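Local coordinates for protein PexRD2 family secreted RxLR effector peptide, putative (Phytophthora infestans, PDB 3ZRG) that acts as a secreted effector that enhances pathogen colonization of Nicotiana benthamiana leaves and induces a weak cell death response there, at residues A[11-16]-A[55-60]. Numbering follows the deposited sequence.
Sequences TMLKAG and LRYLNY
Met12 lays its terminal methyl on the face of the Tyr57 ring, a compact example of how a helix can be held by aromatic side chains from a helix far along the chain. In this CH-pi contact Met12 CE stands 3.5 Å from the centroid of the Tyr57 ring and only 6° off the normal. The bend at chi3 (55°) folds the methyl down onto the ring, while Met12 SD rides higher, 4.7 Å from the Tyr57 centroid, adding a Met-aromatic component.

Apolar packing continues through Leu13, whose CD2 approaches CE2 of Tyr60 obliquely at 4.0 Å. Both tyrosines have CG anti to the backbone N (chi1 -170° for Tyr57), which extends their rings from helix 49-63 toward helix 6-14.

No hydrogen bond crosses the contact. The hydroxyl of Tyr57 reaches the backbone between Met12 and Leu13, yet OH lies 3.2 Å from Leu13 N at a poor angle; it is hydrogen-bonded instead to Met17 O, just beyond the Schellman turn at Gly16. Tyr22 of helix 19-25 also meets the Tyr57 ring, its plane steeply inclined. Such packing of the first helix against the last, through a buried tyrosine, is consistent with the helical WY-like fold assigned to this RxLR effector domain.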
loop_
_atom_site.group_PDB
_atom_site.type_symbol
_atom_site.label_atom_id
_atom_site.label_comp_id
_atom_site.label_asym_id
_atom_site.label_seq_id
_atom_site.Cartn_x
_atom_site.Cartn_y
_atom_site.Cartn_z
ATOM N N THR A 11 -11.882 0.142 -13.959
ATOM C CA THR A 11 -11.274 0.800 -15.128
ATOM C C THR A 11 -9.747 0.906 -14.954
ATOM O O THR A 11 -8.961 0.553 -15.871
ATOM C CB THR A 11 -11.930 2.176 -15.355
ATOM O OG1 THR A 11 -13.338 1.986 -15.631
ATOM C CG2 THR A 11 -11.220 2.946 -16.471
ATOM N N MET A 12 -9.320 1.314 -13.770
ATOM C CA MET A 12 -7.868 1.364 -13.440
ATOM C C MET A 12 -7.184 -0.006 -13.563
ATOM O O MET A 12 -6.099 -0.124 -14.104
ATOM C CB MET A 12 -7.685 1.889 -12.010
ATOM C CG MET A 12 -8.122 3.353 -11.893
ATOM S SD MET A 12 -8.375 3.852 -10.174
ATOM C CE MET A 12 -6.807 3.420 -9.469
ATOM N N LEU A 13 -7.823 -1.039 -13.045
ATOM C CA LEU A 13 -7.262 -2.404 -13.113
ATOM C C LEU A 13 -7.235 -2.950 -14.539
ATOM O O LEU A 13 -6.221 -3.568 -14.951
ATOM C CB LEU A 13 -8.001 -3.333 -12.178
ATOM C CG LEU A 13 -7.432 -4.738 -11.998
ATOM C CD1 LEU A 13 -5.902 -4.699 -11.779
ATOM C CD2 LEU A 13 -8.148 -5.563 -10.899
ATOM N N LYS A 14 -8.282 -2.700 -15.315
ATOM C CA LYS A 14 -8.299 -3.043 -16.773
ATOM C C LYS A 14 -7.152 -2.333 -17.487
ATOM O O LYS A 14 -6.554 -2.903 -18.446
ATOM C CB LYS A 14 -9.611 -2.628 -17.458
ATOM C CG LYS A 14 -10.761 -3.495 -17.086
ATOM C CD LYS A 14 -12.023 -2.904 -17.723
ATOM C CE LYS A 14 -13.159 -3.903 -17.873
ATOM N N ALA A 15 -6.832 -1.107 -17.044
ATOM C CA ALA A 15 -5.753 -0.318 -17.665
ATOM C C ALA A 15 -4.372 -0.861 -17.290
ATOM O O ALA A 15 -3.365 -0.502 -17.937
ATOM C CB ALA A 15 -5.859 1.160 -17.318
ATOM N N GLY A 16 -4.338 -1.804 -16.337
ATOM C CA GLY A 16 -3.083 -2.349 -15.830
ATOM C C GLY A 16 -2.361 -1.497 -14.813
ATOM O O GLY A 16 -1.143 -1.656 -14.586
ATOM N N LEU A 55 -5.085 2.893 -0.455
ATOM C CA LEU A 55 -5.316 1.657 0.284
ATOM C C LEU A 55 -6.622 1.007 -0.199
ATOM O O LEU A 55 -6.714 -0.201 -0.220
ATOM C CB LEU A 55 -5.338 1.943 1.772
ATOM C CG LEU A 55 -3.968 2.283 2.358
ATOM C CD1 LEU A 55 -4.196 2.670 3.849
ATOM C CD2 LEU A 55 -2.972 1.117 2.181
ATOM N N ARG A 56 -7.629 1.791 -0.580
ATOM C CA ARG A 56 -8.834 1.286 -1.219
ATOM C C ARG A 56 -8.522 0.468 -2.485
ATOM O O ARG A 56 -9.024 -0.642 -2.692
ATOM C CB ARG A 56 -9.717 2.484 -1.594
ATOM C CG ARG A 56 -11.090 2.087 -2.013
ATOM C CD ARG A 56 -11.656 1.109 -1.007
ATOM N NE ARG A 56 -12.754 0.359 -1.579
ATOM C CZ ARG A 56 -12.677 -0.910 -1.970
ATOM N NH1 ARG A 56 -11.538 -1.612 -1.818
ATOM N NH2 ARG A 56 -13.765 -1.468 -2.489
ATOM N N TYR A 57 -7.722 1.083 -3.345
ATOM C CA TYR A 57 -7.268 0.423 -4.606
ATOM C C TYR A 57 -6.466 -0.855 -4.327
ATOM O O TYR A 57 -6.679 -1.861 -4.966
ATOM C CB TYR A 57 -6.533 1.412 -5.504
ATOM C CG TYR A 57 -6.293 0.819 -6.898
ATOM C CD1 TYR A 57 -7.340 0.289 -7.655
ATOM C CD2 TYR A 57 -5.022 0.731 -7.416
ATOM C CE1 TYR A 57 -7.131 -0.223 -8.893
ATOM C CE2 TYR A 57 -4.784 0.184 -8.640
ATOM C CZ TYR A 57 -5.840 -0.295 -9.400
ATOM O OH TYR A 57 -5.662 -0.861 -10.663
ATOM N N LEU A 58 -5.587 -0.832 -3.335
ATOM C CA LEU A 58 -4.771 -1.989 -2.973
ATOM C C LEU A 58 -5.666 -3.164 -2.613
ATOM O O LEU A 58 -5.470 -4.280 -3.114
ATOM C CB LEU A 58 -3.842 -1.606 -1.815
ATOM C CG LEU A 58 -2.836 -2.655 -1.342
ATOM C CD1 LEU A 58 -1.721 -1.968 -0.531
ATOM C CD2 LEU A 58 -3.544 -3.683 -0.511
ATOM N N ASN A 59 -6.677 -2.936 -1.750
ATOM C CA ASN A 59 -7.564 -4.041 -1.381
ATOM C C ASN A 59 -8.369 -4.533 -2.582
ATOM O O ASN A 59 -8.622 -5.718 -2.710
ATOM C CB ASN A 59 -8.506 -3.664 -0.234
ATOM C CG ASN A 59 -7.822 -3.702 1.140
ATOM O OD1 ASN A 59 -6.643 -4.053 1.271
ATOM N ND2 ASN A 59 -8.558 -3.332 2.157
ATOM N N TYR A 60 -8.755 -3.612 -3.467
ATOM C CA TYR A 60 -9.493 -3.952 -4.706
ATOM C C TYR A 60 -8.671 -4.861 -5.606
ATOM O O TYR A 60 -9.130 -5.903 -6.065
ATOM C CB TYR A 60 -9.897 -2.655 -5.438
ATOM C CG TYR A 60 -10.738 -2.926 -6.652
ATOM C CD1 TYR A 60 -12.111 -3.035 -6.549
ATOM C CD2 TYR A 60 -10.150 -3.095 -7.910
ATOM C CE1 TYR A 60 -12.901 -3.310 -7.674
ATOM C CE2 TYR A 60 -10.912 -3.370 -9.018
ATOM C CZ TYR A 60 -12.292 -3.480 -8.897
ATOM O OH TYR A 60 -13.075 -3.740 -10.007
#